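Local coordinates for uncharacterized protein (Ruminococcus gnavus, PDB 4QAN), which is of unknown function but has a cystatin-like fold, divergent within the NTF2-like superfamily, and can bind a magnesium ion, at residues Ala65-Gly70 with Leu178-Ile183; Phe61-Glu66 with Leu132-Ala137; Tyr272-Thr277 with Tyr329-Lys334. All blocks are in the same frame, centred on the assembly; numbering follows the deposited sequence.

Contact 1: residues Ala65-Gly70 with Leu178-Ile183; sequences AEELPG and LYETDI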
loop_
_atom_site.group_PDB
_atom_site.type_symbol
_atom_site.label_atom_id
_atom_site.label_comp_id
_atom_site.label_asym_id
_atom_site.label_seq_id
_atom_site.Cartn_x
_atom_site.Cartn_y
_atom_site.Cartn_z
ATOM N N ALA A 65 -7.573 7.617 12.874
ATOM C CA ALA A 65 -8.109 6.468 13.607
ATOM C C ALA A 65 -9.466 6.791 14.247
ATOM O O ALA A 65 -10.357 5.942 14.301
ATOM C CB ALA A 65 -7.120 6.001 14.664
ATOM N N GLU A 66 -9.613 8.018 14.729
ATOM C CA GLU A 66 -10.876 8.464 15.308
ATOM C C GLU A 66 -12.004 8.504 14.256
ATOM O O GLU A 66 -13.141 8.150 14.543
ATOM C CB GLU A 66 -10.686 9.812 16.013
ATOM C CG GLU A 66 -9.815 9.683 17.263
ATOM C CD GLU A 66 -9.512 11.002 17.958
ATOM O OE1 GLU A 66 -9.421 12.043 17.276
ATOM O OE2 GLU A 66 -9.351 10.992 19.196
ATOM N N GLU A 67 -11.666 8.899 13.035
ATOM C CA GLU A 67 -12.601 8.874 11.916
ATOM C C GLU A 67 -12.978 7.450 11.432
ATOM O O GLU A 67 -14.065 7.257 10.877
ATOM C CB GLU A 67 -12.015 9.704 10.762
ATOM C CG GLU A 67 -12.701 9.563 9.405
ATOM C CD GLU A 67 -14.119 10.128 9.355
ATOM O OE1 GLU A 67 -14.541 10.824 10.312
ATOM O OE2 GLU A 67 -14.803 9.890 8.328
ATOM N N LEU A 68 -12.107 6.461 11.642
ATOM C CA LEU A 68 -12.356 5.099 11.148
ATOM C C LEU A 68 -12.280 4.036 12.249
ATOM O O LEU A 68 -11.484 3.098 12.160
ATOM C CB LEU A 68 -11.347 4.760 10.048
ATOM C CG LEU A 68 -11.125 5.811 8.960
ATOM C CD1 LEU A 68 -9.926 5.438 8.104
ATOM C CD2 LEU A 68 -12.366 5.970 8.100
ATOM N N PRO A 69 -13.132 4.150 13.278
ATOM C CA PRO A 69 -12.978 3.326 14.491
ATOM C C PRO A 69 -13.165 1.811 14.289
ATOM O O PRO A 69 -12.642 1.019 15.078
ATOM C CB PRO A 69 -14.050 3.885 15.427
ATOM C CG PRO A 69 -15.103 4.409 14.504
ATOM C CD PRO A 69 -14.362 4.961 13.316
ATOM N N GLY A 70 -13.899 1.427 13.244
ATOM C CA GLY A 70 -14.128 0.021 12.900
ATOM C C GLY A 70 -13.011 -0.630 12.100
ATOM O O GLY A 70 -13.039 -1.833 11.864
ATOM N N LEU A 178 -9.711 7.692 1.645
ATOM C CA LEU A 178 -9.270 6.528 0.873
ATOM C C LEU A 178 -9.559 5.189 1.572
ATOM O O LEU A 178 -9.892 4.210 0.911
ATOM C CB LEU A 178 -7.777 6.638 0.584
ATOM C CG LEU A 178 -7.135 5.544 -0.271
ATOM C CD1 LEU A 178 -7.757 5.499 -1.658
ATOM C CD2 LEU A 178 -5.625 5.747 -0.357
ATOM N N TYR A 179 -9.453 5.136 2.895
ATOM C CA TYR A 179 -9.534 3.846 3.579
ATOM C C TYR A 179 -10.937 3.465 4.023
ATOM O O TYR A 179 -11.121 2.407 4.628
ATOM C CB TYR A 179 -8.572 3.802 4.769
ATOM C CG TYR A 179 -7.282 4.539 4.512
ATOM C CD1 TYR A 179 -6.337 4.050 3.626
ATOM C CD2 TYR A 179 -7.031 5.743 5.136
ATOM C CE1 TYR A 179 -5.165 4.742 3.385
ATOM C CE2 TYR A 179 -5.872 6.442 4.900
ATOM C CZ TYR A 179 -4.945 5.944 4.029
ATOM O OH TYR A 179 -3.811 6.680 3.821
ATOM N N GLU A 180 -11.933 4.301 3.742
ATOM C CA GLU A 180 -13.296 3.949 4.115
ATOM C C GLU A 180 -13.804 2.827 3.221
ATOM O O GLU A 180 -13.419 2.727 2.059
ATOM C CB GLU A 180 -14.224 5.150 4.042
ATOM C CG GLU A 180 -13.943 6.194 5.103
ATOM C CD GLU A 180 -14.886 7.372 5.020
ATOM O OE1 GLU A 180 -16.071 7.152 4.676
ATOM O OE2 GLU A 180 -14.443 8.508 5.307
ATOM N N THR A 181 -14.665 1.983 3.780
ATOM C CA THR A 181 -15.151 0.804 3.083
ATOM C C THR A 181 -16.619 0.964 2.722
ATOM O O THR A 181 -17.353 1.717 3.374
ATOM C CB THR A 181 -15.003 -0.446 3.960
ATOM O OG1 THR A 181 -15.921 -0.369 5.061
ATOM C CG2 THR A 181 -13.583 -0.561 4.493
ATOM N N ASP A 182 -17.032 0.241 1.682
ATOM C CA ASP A 182 -18.421 0.208 1.231
ATOM C C ASP A 182 -18.893 1.594 0.813
ATOM O O ASP A 182 -19.962 2.040 1.224
ATOM C CB ASP A 182 -19.353 -0.376 2.318
ATOM C CG ASP A 182 -18.851 -1.699 2.886
ATOM O OD1 ASP A 182 -18.159 -2.441 2.159
ATOM O OD2 ASP A 182 -19.152 -2.000 4.062
ATOM N N ILE A 183 -18.082 2.274 0.006
ATOM C CA ILE A 183 -18.486 3.524 -0.628
ATOM C C ILE A 183 -18.690 3.264 -2.124
ATOM O O ILE A 183 -17.868 2.600 -2.759
ATOM C CB ILE A 183 -17.456 4.656 -0.414
ATOM C CG1 ILE A 183 -17.390 5.038 1.064
ATOM C CG2 ILE A 183 -17.828 5.897 -1.220
ATOM C CD1 ILE A 183 -16.401 4.227 1.840
#
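The C-terminal end of helix 61-67 is set against the loop that links strands 167-172 and 187-188 of the N-terminal antiparallel sheet, with Glu-67 and Leu-68 facing Tyr-179 and Glu-180. This joins a short helix to a loop between two strands of the sheet in one part of a cystatin-like protein, away from the known magnesium site. Leu-68 is the first residue to leave helical geometry, and its backbone N makes a weak 3.2 Å bond to Ala-65 O. The nearest CA atoms, those of Leu-68 and Glu-180, are 7.2 Å apart, and side chains make the contact. Leu-68 makes the largest single contribution, dividing its two methyls between the loop residues. Leu-68 CD2 meets the aliphatic part of Glu-180, 3.4 Å from Glu-180 CG. Leu-68 CD1 turns to Tyr-179, 4.0 Å from Tyr-179 CB, and lies at the ring edge near the ring plane. Leu-178 CB lies over one face of the tyrosine ring, and the Tyr-179 side chain also packs on Met-94 of helix 87-108.

Beside this apolar patch two carboxylates approach one another. Glu-67 has CG anti to the backbone N (chi1 168°) and bends at chi2 (67°), which brings its end round to the loop; Glu-180, extended beyond CG, reaches across it at about a right angle. Their planes are 51° apart. Two acceptors this close would probably repel, but Arg-128 NH2 forms a salt bridge to each and is likely to be what holds them together. Glu-180 OE2 also accepts a hydrogen bond from Leu-177 N, and it is this same oxygen that stands 3.3 Å from Glu-67 OE2.

Contact 2: residues Phe61-Glu66 with Leu132-Ala137; sequences FVKTAE and LAECLA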
loop_
_atom_site.group_PDB
_atom_site.type_symbol
_atom_site.label_atom_id
_atom_site.label_comp_id
_atom_site.label_asym_id
_atom_site.label_seq_id
_atom_site.Cartn_x
_atom_site.Cartn_y
_atom_site.Cartn_z
ATOM N N PHE A 61 -2.159 10.076 12.315
ATOM C CA PHE A 61 -2.525 8.759 12.815
ATOM C C PHE A 61 -3.727 8.826 13.746
ATOM O O PHE A 61 -4.739 8.166 13.505
ATOM C CB PHE A 61 -1.319 8.144 13.540
ATOM C CG PHE A 61 -1.561 6.775 14.081
ATOM C CD1 PHE A 61 -2.150 6.597 15.330
ATOM C CD2 PHE A 61 -1.182 5.661 13.367
ATOM C CE1 PHE A 61 -2.375 5.332 15.844
ATOM C CE2 PHE A 61 -1.404 4.383 13.875
ATOM C CZ PHE A 61 -2.003 4.221 15.114
ATOM N N VAL A 62 -3.610 9.634 14.800
ATOM C CA VAL A 62 -4.648 9.742 15.829
ATOM C C VAL A 62 -5.983 10.166 15.240
ATOM O O VAL A 62 -7.002 9.501 15.451
ATOM C CB VAL A 62 -4.243 10.725 16.957
ATOM C CG1 VAL A 62 -5.447 11.124 17.800
ATOM C CG2 VAL A 62 -3.177 10.106 17.847
ATOM N N LYS A 63 -5.983 11.272 14.505
ATOM C CA LYS A 63 -7.230 11.800 13.944
ATOM C C LYS A 63 -7.883 10.831 12.963
ATOM O O LYS A 63 -9.090 10.612 13.006
ATOM C CB LYS A 63 -6.992 13.154 13.262
ATOM C CG LYS A 63 -6.557 14.264 14.210
ATOM C CD LYS A 63 -7.662 14.679 15.172
ATOM C CE LYS A 63 -7.095 15.256 16.466
ATOM N NZ LYS A 63 -8.071 15.206 17.591
ATOM N N THR A 64 -7.076 10.248 12.087
ATOM C CA THR A 64 -7.566 9.293 11.107
ATOM C C THR A 64 -8.189 8.079 11.795
ATOM O O THR A 64 -9.240 7.590 11.374
ATOM C CB THR A 64 -6.445 8.865 10.146
ATOM O OG1 THR A 64 -5.968 10.010 9.431
ATOM C CG2 THR A 64 -6.936 7.859 9.157
ATOM N N ALA A 65 -7.573 7.617 12.874
ATOM C CA ALA A 65 -8.109 6.468 13.607
ATOM C C ALA A 65 -9.466 6.791 14.247
ATOM O O ALA A 65 -10.357 5.942 14.301
ATOM C CB ALA A 65 -7.120 6.001 14.664
ATOM N N GLU A 66 -9.613 8.018 14.729
ATOM C CA GLU A 66 -10.876 8.464 15.308
ATOM C C GLU A 66 -12.004 8.504 14.256
ATOM O O GLU A 66 -13.141 8.150 14.543
ATOM C CB GLU A 66 -10.686 9.812 16.013
ATOM C CG GLU A 66 -9.815 9.683 17.263
ATOM C CD GLU A 66 -9.512 11.002 17.958
ATOM O OE1 GLU A 66 -9.421 12.043 17.276
ATOM O OE2 GLU A 66 -9.351 10.992 19.196
ATOM N N LEU A 132 -11.616 16.244 7.769
ATOM C CA LEU A 132 -10.778 15.439 6.891
ATOM C C LEU A 132 -9.400 16.068 6.702
ATOM O O LEU A 132 -8.401 15.358 6.660
ATOM C CB LEU A 132 -11.434 15.279 5.531
ATOM C CG LEU A 132 -12.736 14.495 5.515
ATOM C CD1 LEU A 132 -13.538 14.814 4.266
ATOM C CD2 LEU A 132 -12.455 13.007 5.600
ATOM N N ALA A 133 -9.348 17.395 6.576
ATOM C CA ALA A 133 -8.067 18.101 6.437
ATOM C C ALA A 133 -7.191 17.909 7.665
ATOM O O ALA A 133 -5.973 17.882 7.566
ATOM C CB ALA A 133 -8.295 19.577 6.182
ATOM N N GLU A 134 -7.827 17.765 8.818
ATOM C CA GLU A 134 -7.128 17.502 10.068
ATOM C C GLU A 134 -6.614 16.053 10.110
ATOM O O GLU A 134 -5.489 15.808 10.540
ATOM C CB GLU A 134 -8.070 17.787 11.241
ATOM C CG GLU A 134 -7.379 18.117 12.546
ATOM C CD GLU A 134 -8.362 18.265 13.696
ATOM O OE1 GLU A 134 -9.564 18.508 13.439
ATOM O OE2 GLU A 134 -7.932 18.134 14.862
ATOM N N CYS A 135 -7.444 15.106 9.669
ATOM C CA CYS A 135 -7.019 13.713 9.459
ATOM C C CYS A 135 -5.763 13.622 8.576
ATOM O O CYS A 135 -4.812 12.897 8.874
ATOM C CB CYS A 135 -8.140 12.891 8.792
ATOM S SG CYS A 135 -9.543 12.423 9.840
ATOM N N LEU A 136 -5.776 14.372 7.480
ATOM C CA LEU A 136 -4.720 14.289 6.485
ATOM C C LEU A 136 -3.548 15.226 6.770
ATOM O O LEU A 136 -2.535 15.178 6.061
ATOM C CB LEU A 136 -5.310 14.577 5.107
ATOM C CG LEU A 136 -6.409 13.615 4.631
ATOM C CD1 LEU A 136 -7.013 14.096 3.323
ATOM C CD2 LEU A 136 -5.864 12.217 4.453
ATOM N N ALA A 137 -3.676 16.049 7.815
ATOM C CA ALA A 137 -2.737 17.145 8.099
ATOM C C ALA A 137 -2.539 18.023 6.855
ATOM O O ALA A 137 -1.420 18.418 6.514
ATOM C CB ALA A 137 -1.408 16.607 8.600
#
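Lys-63 crosses Glu-134 at a slant, its methylenes rather than its ammonium group doing most of the touching. Glu-134, extended beyond CG, sends OE2 to the flank of the lysine, 3.4 Å from Lys-63 CE and 3.5 Å from Lys-63 CD. Lysine bends at chi2 (-68°), and this turns its tip past the carboxylate, so that Lys-63 NZ remains 4.0 Å from Glu-134 OE2, beyond a salt bridge. Lys-63 NZ instead makes a salt bridge to Glu-66 OE1 on its own helix, its hydrogen bond weak at 3.5 Å, and a long, weak ion pair with Glu-287 of helix 287-296. The charge of Glu-134 probably still steadies the ammonium group electrostatically.

Deeper in, the backbones come close, 4.7 Å between the CA atoms of Thr-64 and Cys-135. Here helix 61-67 abuts the last turn of helix 126-135, the short helix that leads into strand 140-150 of the N-terminal sheet. A Schellman motif ends that helix, with Ala-137 as its C-prime residue at positive phi. The small side chains of Thr-64 and Cys-135 probably allow the close approach. Cys-135 SG leans on the lysine backbone, 3.7 Å from Lys-63 O, and Lys-63 CB rests near Cys-135 CA. Thr-64, next along the helix, also turns its hydroxyl to the joint, OG1 being placed beside its own backbone N (chi1 -61°). Thr-64 OG1 is 3.2 Å from Cys-135 O without a hydrogen bond between them; its bond is to Asn-60 O, in the preceding turn. Asn-60 also hydrogen-bonds through its backbone to Cys-135, and its OD1 accepts from Lys-63 N.

Contact 3: residues Tyr272-Thr277 with Tyr329-Lys334; sequences YGFLGT and YSYNGK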
loop_
_atom_site.group_PDB
_atom_site.type_symbol
_atom_site.label_atom_id
_atom_site.label_comp_id
_atom_site.label_asym_id
_atom_site.label_seq_id
_atom_site.Cartn_x
_atom_site.Cartn_y
_atom_site.Cartn_z
ATOM N N TYR A 272 4.278 -6.111 12.755
ATOM C CA TYR A 272 3.327 -5.800 13.825
ATOM C C TYR A 272 3.292 -6.965 14.809
ATOM O O TYR A 272 3.111 -6.767 16.017
ATOM C CB TYR A 272 1.929 -5.516 13.262
ATOM C CG TYR A 272 1.731 -4.139 12.617
ATOM C CD1 TYR A 272 2.809 -3.281 12.341
ATOM C CD2 TYR A 272 0.460 -3.704 12.285
ATOM C CE1 TYR A 272 2.597 -2.046 11.758
ATOM C CE2 TYR A 272 0.246 -2.478 11.683
ATOM C CZ TYR A 272 1.309 -1.656 11.427
ATOM O OH TYR A 272 1.068 -0.441 10.848
ATOM N N GLY A 273 3.498 -8.178 14.305
ATOM C CA GLY A 273 3.576 -9.363 15.173
ATOM C C GLY A 273 4.707 -9.272 16.192
ATOM O O GLY A 273 4.523 -9.600 17.372
ATOM N N PHE A 274 5.885 -8.840 15.740
ATOM C CA PHE A 274 7.044 -8.677 16.638
ATOM C C PHE A 274 6.834 -7.481 17.568
ATOM O O PHE A 274 7.263 -7.497 18.713
ATOM C CB PHE A 274 8.352 -8.483 15.858
ATOM C CG PHE A 274 8.783 -9.686 15.068
ATOM C CD1 PHE A 274 9.140 -10.861 15.701
ATOM C CD2 PHE A 274 8.877 -9.626 13.681
ATOM C CE1 PHE A 274 9.548 -11.961 14.969
ATOM C CE2 PHE A 274 9.279 -10.730 12.944
ATOM C CZ PHE A 274 9.624 -11.896 13.594
ATOM N N LEU A 275 6.174 -6.448 17.067
ATOM C CA LEU A 275 5.847 -5.288 17.880
ATOM C C LEU A 275 4.722 -5.533 18.882
ATOM O O LEU A 275 4.492 -4.699 19.755
ATOM C CB LEU A 275 5.458 -4.125 16.984
ATOM C CG LEU A 275 6.575 -3.568 16.107
ATOM C CD1 LEU A 275 6.008 -2.695 14.991
ATOM C CD2 LEU A 275 7.550 -2.785 16.958
ATOM N N GLY A 276 4.004 -6.647 18.754
ATOM C CA GLY A 276 2.849 -6.919 19.619
ATOM C C GLY A 276 1.577 -6.146 19.274
ATOM O O GLY A 276 0.743 -5.922 20.124
ATOM N N THR A 277 1.401 -5.770 18.019
ATOM C CA THR A 277 0.300 -4.894 17.635
ATOM C C THR A 277 -0.560 -5.445 16.517
ATOM O O THR A 277 -1.444 -4.743 16.038
ATOM C CB THR A 277 0.836 -3.568 17.102
ATOM O OG1 THR A 277 1.734 -3.831 16.025
ATOM C CG2 THR A 277 1.529 -2.789 18.183
ATOM N N TYR A 329 13.737 -16.683 15.513
ATOM C CA TYR A 329 14.225 -15.322 15.709
ATOM C C TYR A 329 14.509 -14.989 17.164
ATOM O O TYR A 329 13.991 -15.626 18.070
ATOM C CB TYR A 329 13.191 -14.289 15.233
ATOM C CG TYR A 329 12.683 -14.444 13.815
ATOM C CD1 TYR A 329 11.731 -15.400 13.508
ATOM C CD2 TYR A 329 13.128 -13.610 12.797
ATOM C CE1 TYR A 329 11.259 -15.542 12.235
ATOM C CE2 TYR A 329 12.643 -13.729 11.508
ATOM C CZ TYR A 329 11.704 -14.709 11.235
ATOM O OH TYR A 329 11.200 -14.872 9.971
ATOM N N SER A 330 15.332 -13.965 17.352
ATOM C CA SER A 330 15.353 -13.179 18.574
ATOM C C SER A 330 15.013 -11.755 18.164
ATOM O O SER A 330 15.763 -11.118 17.418
ATOM C CB SER A 330 16.729 -13.215 19.255
ATOM O OG SER A 330 16.824 -12.230 20.285
ATOM N N TYR A 331 13.867 -11.271 18.625
ATOM C CA TYR A 331 13.502 -9.873 18.469
ATOM C C TYR A 331 13.733 -9.207 19.806
ATOM O O TYR A 331 12.922 -9.351 20.718
ATOM C CB TYR A 331 12.029 -9.694 18.064
ATOM C CG TYR A 331 11.619 -8.232 18.039
ATOM C CD1 TYR A 331 12.099 -7.378 17.045
ATOM C CD2 TYR A 331 10.792 -7.685 19.021
ATOM C CE1 TYR A 331 11.745 -6.042 17.011
ATOM C CE2 TYR A 331 10.442 -6.341 18.992
ATOM C CZ TYR A 331 10.923 -5.526 17.982
ATOM O OH TYR A 331 10.606 -4.179 17.933
ATOM N N ASN A 332 14.836 -8.482 19.921
ATOM C CA ASN A 332 15.228 -7.832 21.181
ATOM C C ASN A 332 15.163 -8.774 22.379
ATOM O O ASN A 332 14.727 -8.395 23.472
ATOM C CB ASN A 332 14.389 -6.577 21.422
ATOM C CG ASN A 332 14.649 -5.512 20.379
ATOM O OD1 ASN A 332 15.360 -4.530 20.629
ATOM N ND2 ASN A 332 14.122 -5.732 19.177
ATOM N N GLY A 333 15.607 -10.005 22.155
ATOM C CA GLY A 333 15.755 -10.990 23.212
ATOM C C GLY A 333 14.558 -11.885 23.417
ATOM O O GLY A 333 14.623 -12.817 24.218
ATOM N N LYS A 334 13.456 -11.597 22.738
ATOM C CA LYS A 334 12.291 -12.476 22.772
ATOM C C LYS A 334 12.285 -13.297 21.511
ATOM O O LYS A 334 12.573 -12.782 20.438
ATOM C CB LYS A 334 10.993 -11.682 22.927
ATOM C CG LYS A 334 10.918 -10.970 24.271
ATOM C CD LYS A 334 9.537 -10.420 24.579
ATOM C CE LYS A 334 9.415 -10.053 26.053
ATOM N NZ LYS A 334 8.034 -9.644 26.419
#
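Tyr-272 O, two residues before the Phe-274 that carries this contact, is gripped twice by Thr-277: by its backbone N at 2.8 Å and by its hydroxyl OG1 at 3.2 Å. Both donors come from the same face of the carbonyl plane. The backbone bond belongs to the Schellman motif that ends helix 254-275, with Gly-276 as C-prime residue, and the hydroxyl reinforces the turn.

From this last helical turn Phe-274 projects between Tyr-329 and Tyr-331, which alternate with Ser-330 along the strand and both point to the helix. Against Tyr-329 it forms a T-shaped (edge-to-face) pair: the Phe-274 edge is directed at the tyrosine face, the planes are 62° apart, and Phe-274 CZ stands over the ring centre, 4.0 Å from Tyr-329 CD2. This aromatic cluster closes the long helix onto the hairpin of strands 322-331 and 334-344 in the C-terminal sheet, in keeping with the helix-on-sheet plan of the cystatin-like fold. Leu-305 and Tyr-336 pack round it. The Tyr-329 hydroxyl is satisfied beyond the cluster by Thr-338 and Tyr-340.

Tyr-331 meets phenylalanine differently. Its CG lies anti to the backbone N (chi1 174°), which lays the ring under Phe-274 CB in a CH-pi contact, 4.0 Å to the Tyr-331 centroid and 11° off its normal. Phe-274 CD1 touches Tyr-331 CB at 3.9 Å, whereas the two rings barely overlap. The ring also reaches the helix backbone, with Tyr-331 CE2 3.4 Å from Phe-274 O. On the opposite face sits Asn-332 ND2, itself hydrogen-bonded to Tyr-301 O. Replacing Tyr-331 by an alanine would probably uncover Phe-274 CB and open a gap between it and the Asn-332 amide. At the far end of the ring, Leu-275 CD2 lies 3.5 Å from Tyr-331 OH.

Contacts 1 and 2 are neighbours, their centres 11 Å apart, and both start from helix 61-67: contact 2 uses its body and contact 1 its C-terminal end and the residue that follows. They touch directly where Glu-67 CB packs on Cys-135 SG at 3.8 Å, and helix 126-135 also supplies Arg-128 to the carboxylates of contact 1. Contact 3 belongs to the other sheet, its centre about 28 Å from those of contacts 1 and 2; its nearest atoms come within about 6 Å of contact 2 without touching. Helix 287-296 borders all three. None lies near Ser-360, a magnesium ligand seen for this protein though without metal in this chain.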